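Local coordinates for glideosome-associated protein 50 (Plasmodium falciparum 3D7, PDB 3TGH) that forms part of the glideosome complex that drives parasite gliding and host cell invasion, and may tether that complex to the inner membrane complex, at residues S211-A214 with Y215-P219; N177-K180 with S181-V185; W121-N125 with Y126-Y130; D54-W57 with K58-E62. All coordinates share one frame; numbering follows the deposited sequence.

Overall arrangement
The four contacts form a chain of neighbours across a metallophosphoesterase fold. Contact 1 packs on contact 2 through Leu217 CD2 and Leu179 CD1, 3.6 Å apart. Contact 2 meets contact 3 by polar bonds, Asp178 OD2 to Trp127 NE1 at 2.8 Å and Gln182 NE2 to His129 ND1 at 2.9 Å. Contact 3 reaches contact 4 through Trp121, whose CZ2 lies 3.7 Å from Trp57 CZ3. The ends of this series lie far apart, with about 35 Å between the centres of contacts 1 and 4. Contact 1 is the one beside the metal region: the Tyr212 side chain comes within about 4 Å of a bound cobalt ion and of metal-binding His172.

Contact 1 (S211-A214 with Y215-P219); sequences SYLA and YYLLP
A chi1 of 179° sends Tyr212 CG away from its own N, whereas Tyr216 holds its CG beside the N and anti to the carbonyl carbon (chi1 -68°). These two settings, one helical turn apart, bring the CD2-CE2 side of Tyr216 over one face of the Tyr212 ring, near its rim, with Tyr212 CE2 and Tyr216 CD2 3.5 Å apart. The planes stand at 55°, so the pair is an oblique contact, neither a stack nor a T-shape. In turn, Tyr215 places its CD2 over the centre of the Tyr216 ring, and the three tyrosines form a continuous aromatic cluster.

The aliphatic pair behaves differently. Leu213 and Leu217 run side by side in the same direction, Leu213 CD2 lying 4.0 Å from Leu217 CB, and Leu217 carries the packing on to Trp176 and Leu179 of helix 169-189. Tyr212 OH bonds to Leu162 O, and the Tyr212 side chain also touches metal-binding His172.

The backbone departs from regular helix here. Leu213 O is gripped twice, by Leu217 N at 2.7 Å and by Leu218 N at 2.9 Å, so an ordinary helical bond is joined by one of pi-type spacing. With Leu218 N turned to Leu213 O and Pro219 lacking an N-H, Ala214 O meets carbon: Leu218 CB at 3.4 Å and Pro219 CD at 3.5 Å. This is the junction of helices 211-216 and 218-223, within the beta-alpha-beta crossover from strand 192-196 to the adjacent parallel strand 228-231 of the metallophosphoesterase fold.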
loop_
_atom_site.group_PDB
_atom_site.type_symbol
_atom_site.label_atom_id
_atom_site.label_comp_id
_atom_site.label_asym_id
_atom_site.label_seq_id
_atom_site.Cartn_x
_atom_site.Cartn_y
_atom_site.Cartn_z
ATOM N N SER A 211 6.645 8.294 -15.825
ATOM C CA SER A 211 5.854 9.143 -16.726
ATOM C C SER A 211 4.650 8.380 -17.287
ATOM O O SER A 211 3.585 8.960 -17.521
ATOM C CB SER A 211 6.722 9.725 -17.857
ATOM O OG SER A 211 7.352 8.703 -18.617
ATOM N N TYR A 212 4.819 7.078 -17.494
ATOM C CA TYR A 212 3.720 6.203 -17.908
ATOM C C TYR A 212 2.545 6.259 -16.927
ATOM O O TYR A 212 1.405 6.466 -17.335
ATOM C CB TYR A 212 4.223 4.768 -18.059
ATOM C CG TYR A 212 3.158 3.776 -18.471
ATOM C CD1 TYR A 212 2.491 3.021 -17.518
ATOM C CD2 TYR A 212 2.827 3.585 -19.814
ATOM C CE1 TYR A 212 1.520 2.110 -17.877
ATOM C CE2 TYR A 212 1.851 2.662 -20.187
ATOM C CZ TYR A 212 1.202 1.930 -19.202
ATOM O OH TYR A 212 0.237 1.011 -19.531
ATOM N N LEU A 213 2.822 6.066 -15.637
ATOM C CA LEU A 213 1.769 6.168 -14.626
ATOM C C LEU A 213 1.289 7.618 -14.494
ATOM O O LEU A 213 0.110 7.852 -14.275
ATOM C CB LEU A 213 2.220 5.597 -13.274
ATOM C CG LEU A 213 2.500 4.087 -13.218
ATOM C CD1 LEU A 213 2.970 3.699 -11.818
ATOM C CD2 LEU A 213 1.270 3.271 -13.645
ATOM N N ALA A 214 2.187 8.589 -14.663
ATOM C CA ALA A 214 1.775 10.002 -14.691
ATOM C C ALA A 214 0.751 10.283 -15.789
ATOM O O ALA A 214 -0.180 11.066 -15.592
ATOM C CB ALA A 214 2.993 10.926 -14.848
ATOM N N TYR A 215 0.917 9.646 -16.943
ATOM C CA TYR A 215 -0.002 9.874 -18.064
ATOM C C TYR A 215 -1.304 9.084 -17.942
ATOM O O TYR A 215 -2.370 9.610 -18.262
ATOM C CB TYR A 215 0.666 9.550 -19.398
ATOM C CG TYR A 215 -0.160 9.999 -20.588
ATOM C CD1 TYR A 215 -0.101 11.316 -21.047
ATOM C CD2 TYR A 215 -1.018 9.114 -21.239
ATOM C CE1 TYR A 215 -0.873 11.734 -22.139
ATOM C CE2 TYR A 215 -1.792 9.524 -22.329
ATOM C CZ TYR A 215 -1.714 10.830 -22.773
ATOM O OH TYR A 215 -2.476 11.231 -23.848
ATOM N N TYR A 216 -1.223 7.831 -17.489
ATOM C CA TYR A 216 -2.395 6.940 -17.456
ATOM C C TYR A 216 -3.059 6.771 -16.095
ATOM O O TYR A 216 -4.278 6.650 -16.025
ATOM C CB TYR A 216 -2.040 5.553 -17.999
ATOM C CG TYR A 216 -1.742 5.557 -19.479
ATOM C CD1 TYR A 216 -2.754 5.786 -20.407
ATOM C CD2 TYR A 216 -0.454 5.342 -19.953
ATOM C CE1 TYR A 216 -2.489 5.797 -21.773
ATOM C CE2 TYR A 216 -0.176 5.354 -21.317
ATOM C CZ TYR A 216 -1.199 5.585 -22.220
ATOM O OH TYR A 216 -0.936 5.597 -23.572
ATOM N N LEU A 217 -2.277 6.726 -15.022
ATOM C CA LEU A 217 -2.841 6.443 -13.690
ATOM C C LEU A 217 -3.259 7.755 -13.029
ATOM O O LEU A 217 -4.379 7.875 -12.529
ATOM C CB LEU A 217 -1.813 5.721 -12.811
ATOM C CG LEU A 217 -2.210 4.742 -11.690
ATOM C CD1 LEU A 217 -1.192 4.807 -10.552
ATOM C CD2 LEU A 217 -3.644 4.899 -11.175
ATOM N N LEU A 218 -2.364 8.742 -13.040
ATOM C CA LEU A 218 -2.591 9.986 -12.291
ATOM C C LEU A 218 -3.909 10.709 -12.611
ATOM O O LEU A 218 -4.580 11.180 -11.689
ATOM C CB LEU A 218 -1.402 10.942 -12.421
ATOM C CG LEU A 218 -1.471 12.227 -11.585
ATOM C CD1 LEU A 218 -1.624 11.927 -10.095
ATOM C CD2 LEU A 218 -0.230 13.090 -11.840
ATOM N N PRO A 219 -4.290 10.803 -13.903
ATOM C CA PRO A 219 -5.553 11.475 -14.223
ATOM C C PRO A 219 -6.781 10.818 -13.584
ATOM O O PRO A 219 -7.716 11.525 -13.195
ATOM C CB PRO A 219 -5.621 11.383 -15.753
ATOM C CG PRO A 219 -4.200 11.272 -16.178
ATOM C CD PRO A 219 -3.554 10.432 -15.123
#

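Contact 2 (N177-K180 with S181-V185); sequences NDLK and SQLSV
Leu179 overlaps Leu183 one turn further along the helix: the two side chains lie alongside each other and point the same way, with Leu179 CD2 3.7 Å from Leu183 CD1. Both also rest on Ile155 of strand 148-156, which places this apolar row on the sheet-facing side.

Gln182 runs extended alongside the preceding turn, its CG set beside its own N (chi1 -67°). Gln182 CG lies 3.2 Å from Asp178 O, and Gln182 OE1 3.4 Å from Leu179 CA, while NE2 bonds to His129. The same carbonyl, Asp178 O, receives Gln182 N at 2.8 Å in a nearly straight bond (169°).

On another side, Asn177 O has two donors. Ser181 N binds Asn177 O at 3.0 Å; a water donates to Asn177 O at 2.7 Å and also bonds Ser181 OG, bridging the turn.

Asp178 is buried, yet its OD2 takes both a salt bridge from Lys174 and a hydrogen bond from Trp127. Such compensation would favour the ionised carboxylate. Taken together, the chemistry implies an amphipathic helix: leucines packed on the sheet, buried polar ends paired within the helix (Lys174) and with Trp127 and His129 of segment 126-130, and a water bridging Asn177 O and Ser181 OG.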
loop_
_atom_site.group_PDB
_atom_site.type_symbol
_atom_site.label_atom_id
_atom_site.label_comp_id
_atom_site.label_asym_id
_atom_site.label_seq_id
_atom_site.Cartn_x
_atom_site.Cartn_y
_atom_site.Cartn_z
ATOM N N ASN A 177 -9.688 -1.541 -16.053
ATOM C CA ASN A 177 -11.140 -1.330 -15.982
ATOM C C ASN A 177 -11.665 -1.498 -14.555
ATOM O O ASN A 177 -12.522 -0.736 -14.111
ATOM C CB ASN A 177 -11.880 -2.260 -16.953
ATOM C CG ASN A 177 -11.690 -1.855 -18.411
ATOM O OD1 ASN A 177 -11.526 -0.674 -18.722
ATOM N ND2 ASN A 177 -11.706 -2.836 -19.307
ATOM N N ASP A 178 -11.134 -2.474 -13.829
ATOM C CA ASP A 178 -11.501 -2.639 -12.415
ATOM C C ASP A 178 -11.101 -1.404 -11.589
ATOM O O ASP A 178 -11.871 -0.916 -10.769
ATOM C CB ASP A 178 -10.873 -3.901 -11.836
ATOM C CG ASP A 178 -11.542 -5.180 -12.327
ATOM O OD1 ASP A 178 -12.554 -5.100 -13.054
ATOM O OD2 ASP A 178 -11.058 -6.280 -11.974
ATOM N N LEU A 179 -9.890 -0.901 -11.817
ATOM C CA LEU A 179 -9.415 0.314 -11.154
ATOM C C LEU A 179 -10.374 1.483 -11.388
ATOM O O LEU A 179 -10.739 2.194 -10.449
ATOM C CB LEU A 179 -8.016 0.690 -11.656
ATOM C CG LEU A 179 -7.004 1.351 -10.706
ATOM C CD1 LEU A 179 -6.058 2.285 -11.486
ATOM C CD2 LEU A 179 -7.615 2.065 -9.506
ATOM N N LYS A 180 -10.790 1.668 -12.642
ATOM C CA LYS A 180 -11.730 2.726 -12.985
ATOM C C LYS A 180 -13.067 2.550 -12.263
ATOM O O LYS A 180 -13.642 3.526 -11.776
ATOM C CB LYS A 180 -11.940 2.808 -14.500
ATOM C CG LYS A 180 -10.717 3.328 -15.254
ATOM C CD LYS A 180 -10.882 3.215 -16.776
ATOM C CE LYS A 180 -9.673 3.790 -17.506
ATOM N NZ LYS A 180 -9.740 3.600 -18.993
ATOM N N SER A 181 -13.537 1.309 -12.186
ATOM C CA SER A 181 -14.777 0.985 -11.473
ATOM C C SER A 181 -14.643 1.270 -9.979
ATOM O O SER A 181 -15.508 1.900 -9.392
ATOM C CB SER A 181 -15.167 -0.473 -11.700
ATOM O OG SER A 181 -15.434 -0.711 -13.069
ATOM N N GLN A 182 -13.544 0.823 -9.374
ATOM C CA GLN A 182 -13.291 1.090 -7.955
ATOM C C GLN A 182 -13.283 2.590 -7.635
ATOM O O GLN A 182 -13.866 3.027 -6.649
ATOM C CB GLN A 182 -11.959 0.468 -7.527
ATOM C CG GLN A 182 -11.943 -1.049 -7.542
ATOM C CD GLN A 182 -10.543 -1.631 -7.548
ATOM O OE1 GLN A 182 -9.602 -1.007 -8.045
ATOM N NE2 GLN A 182 -10.401 -2.846 -7.023
ATOM N N LEU A 183 -12.606 3.384 -8.464
ATOM C CA LEU A 183 -12.513 4.820 -8.219
ATOM C C LEU A 183 -13.864 5.503 -8.421
ATOM O O LEU A 183 -14.220 6.416 -7.670
ATOM C CB LEU A 183 -11.443 5.455 -9.118
ATOM C CG LEU A 183 -10.002 5.072 -8.768
ATOM C CD1 LEU A 183 -9.063 5.461 -9.932
ATOM C CD2 LEU A 183 -9.540 5.711 -7.475
ATOM N N SER A 184 -14.621 5.042 -9.413
ATOM C CA SER A 184 -15.969 5.557 -9.671
ATOM C C SER A 184 -16.908 5.364 -8.477
ATOM O O SER A 184 -17.720 6.239 -8.172
ATOM C CB SER A 184 -16.568 4.880 -10.903
ATOM O OG SER A 184 -17.826 5.442 -11.218
ATOM N N VAL A 185 -16.793 4.222 -7.809
ATOM C CA VAL A 185 -17.582 3.949 -6.605
ATOM C C VAL A 185 -17.060 4.768 -5.426
ATOM O O VAL A 185 -17.840 5.400 -4.714
ATOM C CB VAL A 185 -17.592 2.449 -6.258
ATOM C CG1 VAL A 185 -18.242 2.204 -4.891
ATOM C CG2 VAL A 185 -18.317 1.659 -7.345
HETATM O O HOH W 1 -14.483 0.214 -15.726
#

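Contact 3 (W121-N125 with Y126-Y130)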
loop_
_atom_site.group_PDB
_atom_site.type_symbol
_atom_site.label_atom_id
_atom_site.label_comp_id
_atom_site.label_asym_id
_atom_site.label_seq_id
_atom_site.Cartn_x
_atom_site.Cartn_y
_atom_site.Cartn_z
ATOM N N TRP A 121 -1.846 -12.544 6.285
ATOM C CA TRP A 121 -1.505 -12.204 4.906
ATOM C C TRP A 121 -2.771 -12.148 4.051
ATOM O O TRP A 121 -3.471 -13.148 3.920
ATOM C CB TRP A 121 -0.543 -13.274 4.395
ATOM C CG TRP A 121 0.042 -13.067 3.045
ATOM C CD1 TRP A 121 -0.481 -13.483 1.856
ATOM C CD2 TRP A 121 1.297 -12.459 2.738
ATOM N NE1 TRP A 121 0.359 -13.150 0.826
ATOM C CE2 TRP A 121 1.460 -12.524 1.338
ATOM C CE3 TRP A 121 2.296 -11.858 3.507
ATOM C CZ2 TRP A 121 2.583 -12.013 0.694
ATOM C CZ3 TRP A 121 3.418 -11.356 2.858
ATOM C CH2 TRP A 121 3.543 -11.432 1.469
ATOM N N ILE A 122 -3.066 -10.971 3.499
ATOM C CA ILE A 122 -4.256 -10.756 2.686
ATOM C C ILE A 122 -3.846 -10.250 1.306
ATOM O O ILE A 122 -3.215 -9.197 1.179
ATOM C CB ILE A 122 -5.221 -9.760 3.343
ATOM C CG1 ILE A 122 -5.679 -10.296 4.703
ATOM C CG2 ILE A 122 -6.433 -9.498 2.439
ATOM C CD1 ILE A 122 -6.677 -9.414 5.400
ATOM N N MET A 123 -4.177 -11.031 0.283
ATOM C CA MET A 123 -3.987 -10.606 -1.108
ATOM C C MET A 123 -4.905 -11.484 -1.975
ATOM O O MET A 123 -4.458 -12.474 -2.557
ATOM C CB MET A 123 -2.519 -10.721 -1.542
ATOM C CG MET A 123 -2.264 -9.960 -2.825
ATOM S SD MET A 123 -0.548 -10.005 -3.388
ATOM C CE MET A 123 -0.525 -11.644 -4.125
ATOM N N PRO A 124 -6.203 -11.140 -2.032
ATOM C CA PRO A 124 -7.196 -12.000 -2.708
ATOM C C PRO A 124 -7.047 -12.038 -4.238
ATOM O O PRO A 124 -7.531 -12.973 -4.891
ATOM C CB PRO A 124 -8.534 -11.386 -2.294
ATOM C CG PRO A 124 -8.222 -9.979 -1.964
ATOM C CD PRO A 124 -6.824 -9.951 -1.428
ATOM N N ASN A 125 -6.369 -11.026 -4.780
ATOM C CA ASN A 125 -6.023 -10.939 -6.189
ATOM C C ASN A 125 -4.860 -9.950 -6.287
ATOM O O ASN A 125 -4.535 -9.276 -5.298
ATOM C CB ASN A 125 -7.217 -10.467 -7.022
ATOM C CG ASN A 125 -6.949 -10.525 -8.527
ATOM O OD1 ASN A 125 -6.322 -11.459 -9.019
ATOM N ND2 ASN A 125 -7.410 -9.509 -9.252
ATOM N N TYR A 126 -4.237 -9.872 -7.458
ATOM C CA TYR A 126 -3.111 -8.959 -7.673
ATOM C C TYR A 126 -3.539 -7.493 -7.530
ATOM O O TYR A 126 -2.718 -6.645 -7.184
ATOM C CB TYR A 126 -2.469 -9.230 -9.035
ATOM C CG TYR A 126 -1.954 -10.649 -9.165
ATOM C CD1 TYR A 126 -0.863 -11.081 -8.413
ATOM C CD2 TYR A 126 -2.598 -11.579 -9.981
ATOM C CE1 TYR A 126 -0.403 -12.389 -8.491
ATOM C CE2 TYR A 126 -2.139 -12.902 -10.067
ATOM C CZ TYR A 126 -1.038 -13.292 -9.322
ATOM O OH TYR A 126 -0.565 -14.586 -9.386
ATOM N N TRP A 127 -4.819 -7.217 -7.791
ATOM C CA TRP A 127 -5.441 -5.930 -7.527
ATOM C C TRP A 127 -6.791 -6.185 -6.852
ATOM O O TRP A 127 -7.470 -7.176 -7.155
ATOM C CB TRP A 127 -5.624 -5.105 -8.810
ATOM C CG TRP A 127 -6.563 -5.715 -9.811
ATOM C CD1 TRP A 127 -7.879 -5.430 -9.982
ATOM C CD2 TRP A 127 -6.237 -6.724 -10.767
ATOM N NE1 TRP A 127 -8.402 -6.204 -10.998
ATOM C CE2 TRP A 127 -7.408 -7.010 -11.491
ATOM C CE3 TRP A 127 -5.057 -7.412 -11.088
ATOM C CZ2 TRP A 127 -7.443 -7.965 -12.509
ATOM C CZ3 TRP A 127 -5.089 -8.361 -12.094
ATOM C CH2 TRP A 127 -6.274 -8.628 -12.797
ATOM N N TYR A 128 -7.174 -5.296 -5.943
ATOM C CA TYR A 128 -8.403 -5.474 -5.152
ATOM C C TYR A 128 -8.725 -4.196 -4.369
ATOM O O TYR A 128 -8.080 -3.155 -4.555
ATOM C CB TYR A 128 -8.283 -6.702 -4.216
ATOM C CG TYR A 128 -7.192 -6.613 -3.157
ATOM C CD1 TYR A 128 -5.871 -6.914 -3.467
ATOM C CD2 TYR A 128 -7.495 -6.255 -1.836
ATOM C CE1 TYR A 128 -4.870 -6.821 -2.524
ATOM C CE2 TYR A 128 -6.501 -6.176 -0.867
ATOM C CZ TYR A 128 -5.182 -6.444 -1.225
ATOM O OH TYR A 128 -4.190 -6.377 -0.277
ATOM N N HIS A 129 -9.743 -4.255 -3.519
ATOM C CA HIS A 129 -10.137 -3.096 -2.712
ATOM C C HIS A 129 -10.609 -3.543 -1.350
ATOM O O HIS A 129 -10.962 -4.708 -1.162
ATOM C CB HIS A 129 -11.253 -2.315 -3.403
ATOM C CG HIS A 129 -12.387 -3.180 -3.846
ATOM N ND1 HIS A 129 -12.495 -3.660 -5.131
ATOM C CD2 HIS A 129 -13.426 -3.713 -3.157
ATOM C CE1 HIS A 129 -13.575 -4.413 -5.229
ATOM N NE2 HIS A 129 -14.162 -4.457 -4.045
ATOM N N TYR A 130 -10.613 -2.597 -0.418
ATOM C CA TYR A 130 -11.096 -2.797 0.942
ATOM C C TYR A 130 -11.783 -1.498 1.357
ATOM O O TYR A 130 -11.159 -0.443 1.429
ATOM C CB TYR A 130 -9.926 -3.125 1.872
ATOM C CG TYR A 130 -10.254 -3.120 3.350
ATOM C CD1 TYR A 130 -11.191 -3.999 3.878
ATOM C CD2 TYR A 130 -9.594 -2.253 4.228
ATOM C CE1 TYR A 130 -11.488 -4.003 5.243
ATOM C CE2 TYR A 130 -9.883 -2.248 5.592
ATOM C CZ TYR A 130 -10.829 -3.125 6.089
ATOM O OH TYR A 130 -11.109 -3.123 7.436
#
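The Tyr128 ring carries Pro124 on one face: CD stands 3.5 Å from the centroid of the Tyr128 ring and only 2° off the ring normal, a well-centred CH-pi contact. Pro124 CG adds a second touch, 3.7 Å from Tyr128 CG, and the two side chains cross at about a right angle. Other atoms reach this ring obliquely, among them Asn125 O, 3.3 Å from Tyr128 CD1, and Met123 CG, 4.1 Å from Tyr128 CE1.

One face of the Trp127 indole receives the amide nitrogen of Asn125, the amide itself standing steeply to the ring. Asn125 ND2 lies over the middle of that face, 3.4 Å from Trp127 CE2, with the planes 63° apart. Asn125 ND2 also donates to Trp127 O at 3.1 Å, on a lone pair in the carbonyl plane, though the bond is bent and the oxygen lies out of the amide plane. A single NH2 group thus bonds to a residue's backbone and lies over the face of its indole. Asn125 OD1 is held by Thr330 OG1, which helps fix the rotation of the amide.

Tyr128 has its CG in the crowded position between backbone N and carbonyl carbon (chi1 63°), turning the ring back beneath the proline. Tyr128 OH bonds to Thr78 O of strand 75-78, in the sheet that holds strand 120-122, so the side chain spans the two sheets. Met123, bent at its last torsion, sends CE to 4.3 Å from Tyr126 CD1.

The segment is a loop, rich in aromatic residues, linking strand 120-122, outermost in one mixed sheet, to strand 128-136, outermost in the other: the passage between the two sheets of the metallophosphoesterase fold.

Contact 4 (D54-W57 with K58-E62); sequences DPAW and KNLYE
Asn59 lays its amide beside the Pro55 ring, with ND2 3.6 Å from Pro55 CB, because its CG stands next to the backbone N and points back along the helix (chi1 -64°). Pro55 O meanwhile accepts from Asn59 N in a routine helical bond. On another side of the helix Ala56 CB meets Leu60 CD1 at 4.2 Å, a light methyl-to-methyl touch.

Trp57 and Tyr61 do not meet ring to ring. Trp57 keeps its CG beside the N, while Tyr61 has its own anti to the N (chi1 178°), and what links the two residues is the Trp57 carbonyl. Tyr61 CB lies 3.3 Å from Trp57 O, and Glu62 CG lies 3.4 Å from Trp57 O. Glu62 N binds Trp57 O at 3.0 Å in an almost straight bond, whereas Tyr61 N makes only a weak one; this is the evidence for a wider pi-type turn.

At the start, Asp54 OD1 caps the helix by accepting from Ala56 N at 2.9 Å, met from above the carboxylate plane (49° out of it), while Asp54 OD2 accepts from Lys50 N. A water donates to Asp54 O at 2.7 Å and accepts from Lys58 N, extending the bonding of this first turn.

Outwards, Lys58 forms a salt bridge with Asp63. Trp57 and Tyr61 each meet Trp121 edge-to-face, and Tyr61 also meets Phe76 in that manner; they seat helix 56-62, the crossover helix between parallel strands 37-40 and 75-78, against strand 75-78, through Phe76, and the outermost strand 120-122, through Trp121.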
loop_
_atom_site.group_PDB
_atom_site.type_symbol
_atom_site.label_atom_id
_atom_site.label_comp_id
_atom_site.label_asym_id
_atom_site.label_seq_id
_atom_site.Cartn_x
_atom_site.Cartn_y
_atom_site.Cartn_z
ATOM N N ASP A 54 8.444 -22.372 0.711
ATOM C CA ASP A 54 9.748 -21.712 0.777
ATOM C C ASP A 54 10.014 -21.332 2.241
ATOM O O ASP A 54 9.166 -20.696 2.874
ATOM C CB ASP A 54 9.731 -20.457 -0.116
ATOM C CG ASP A 54 11.112 -19.829 -0.310
ATOM O OD1 ASP A 54 11.991 -19.982 0.562
ATOM O OD2 ASP A 54 11.313 -19.156 -1.349
ATOM N N PRO A 55 11.178 -21.739 2.795
ATOM C CA PRO A 55 11.575 -21.304 4.142
ATOM C C PRO A 55 11.514 -19.786 4.350
ATOM O O PRO A 55 11.358 -19.326 5.487
ATOM C CB PRO A 55 13.025 -21.786 4.250
ATOM C CG PRO A 55 13.085 -22.976 3.368
ATOM C CD PRO A 55 12.131 -22.719 2.235
ATOM N N ALA A 56 11.630 -19.022 3.261
ATOM C CA ALA A 56 11.577 -17.560 3.326
ATOM C C ALA A 56 10.299 -17.015 3.978
ATOM O O ALA A 56 10.343 -15.969 4.624
ATOM C CB ALA A 56 11.767 -16.961 1.933
ATOM N N TRP A 57 9.171 -17.712 3.830
ATOM C CA TRP A 57 7.934 -17.285 4.507
ATOM C C TRP A 57 8.138 -17.217 6.021
ATOM O O TRP A 57 7.761 -16.241 6.673
ATOM C CB TRP A 57 6.762 -18.222 4.197
ATOM C CG TRP A 57 6.230 -18.129 2.802
ATOM C CD1 TRP A 57 6.425 -19.024 1.788
ATOM C CD2 TRP A 57 5.387 -17.099 2.267
ATOM N NE1 TRP A 57 5.765 -18.618 0.658
ATOM C CE2 TRP A 57 5.113 -17.441 0.924
ATOM C CE3 TRP A 57 4.839 -15.924 2.793
ATOM C CZ2 TRP A 57 4.322 -16.639 0.093
ATOM C CZ3 TRP A 57 4.043 -15.136 1.972
ATOM C CH2 TRP A 57 3.787 -15.503 0.642
ATOM N N LYS A 58 8.732 -18.265 6.576
ATOM C CA LYS A 58 9.013 -18.315 8.005
ATOM C C LYS A 58 10.143 -17.362 8.398
ATOM O O LYS A 58 10.013 -16.589 9.358
ATOM C CB LYS A 58 9.359 -19.740 8.432
ATOM C CG LYS A 58 9.437 -19.921 9.937
ATOM C CD LYS A 58 9.590 -21.385 10.315
ATOM C CE LYS A 58 9.571 -21.569 11.827
ATOM N NZ LYS A 58 10.755 -20.955 12.486
ATOM N N ASN A 59 11.239 -17.414 7.646
ATOM C CA ASN A 59 12.464 -16.685 7.999
ATOM C C ASN A 59 12.391 -15.167 7.833
ATOM O O ASN A 59 12.996 -14.441 8.619
ATOM C CB ASN A 59 13.655 -17.213 7.192
ATOM C CG ASN A 59 13.987 -18.656 7.512
ATOM O OD1 ASN A 59 13.805 -19.118 8.644
ATOM N ND2 ASN A 59 14.492 -19.377 6.521
ATOM N N LEU A 60 11.662 -14.693 6.820
ATOM C CA LEU A 60 11.600 -13.260 6.522
ATOM C C LEU A 60 10.300 -12.573 6.930
ATOM O O LEU A 60 10.251 -11.351 6.953
ATOM C CB LEU A 60 11.859 -13.007 5.032
ATOM C CG LEU A 60 13.196 -13.506 4.478
ATOM C CD1 LEU A 60 13.306 -13.215 2.981
ATOM C CD2 LEU A 60 14.360 -12.879 5.238
ATOM N N TYR A 61 9.252 -13.339 7.239
ATOM C CA TYR A 61 7.963 -12.749 7.590
ATOM C C TYR A 61 7.504 -13.234 8.956
ATOM O O TYR A 61 7.440 -12.449 9.901
ATOM C CB TYR A 61 6.918 -13.061 6.520
ATOM C CG TYR A 61 5.522 -12.531 6.797
ATOM C CD1 TYR A 61 5.203 -11.201 6.559
ATOM C CD2 TYR A 61 4.514 -13.371 7.278
ATOM C CE1 TYR A 61 3.913 -10.711 6.793
ATOM C CE2 TYR A 61 3.226 -12.886 7.522
ATOM C CZ TYR A 61 2.941 -11.548 7.274
ATOM O OH TYR A 61 1.681 -11.049 7.489
ATOM N N GLU A 62 7.210 -14.526 9.058
ATOM C CA GLU A 62 6.615 -15.087 10.272
ATOM C C GLU A 62 7.482 -14.871 11.508
ATOM O O GLU A 62 6.978 -14.460 12.550
ATOM C CB GLU A 62 6.347 -16.583 10.119
ATOM C CG GLU A 62 5.366 -16.948 9.011
ATOM C CD GLU A 62 5.211 -18.458 8.839
ATOM O OE1 GLU A 62 5.729 -19.226 9.676
ATOM O OE2 GLU A 62 4.572 -18.876 7.858
HETATM O O HOH W 2 8.239 -21.112 5.348
#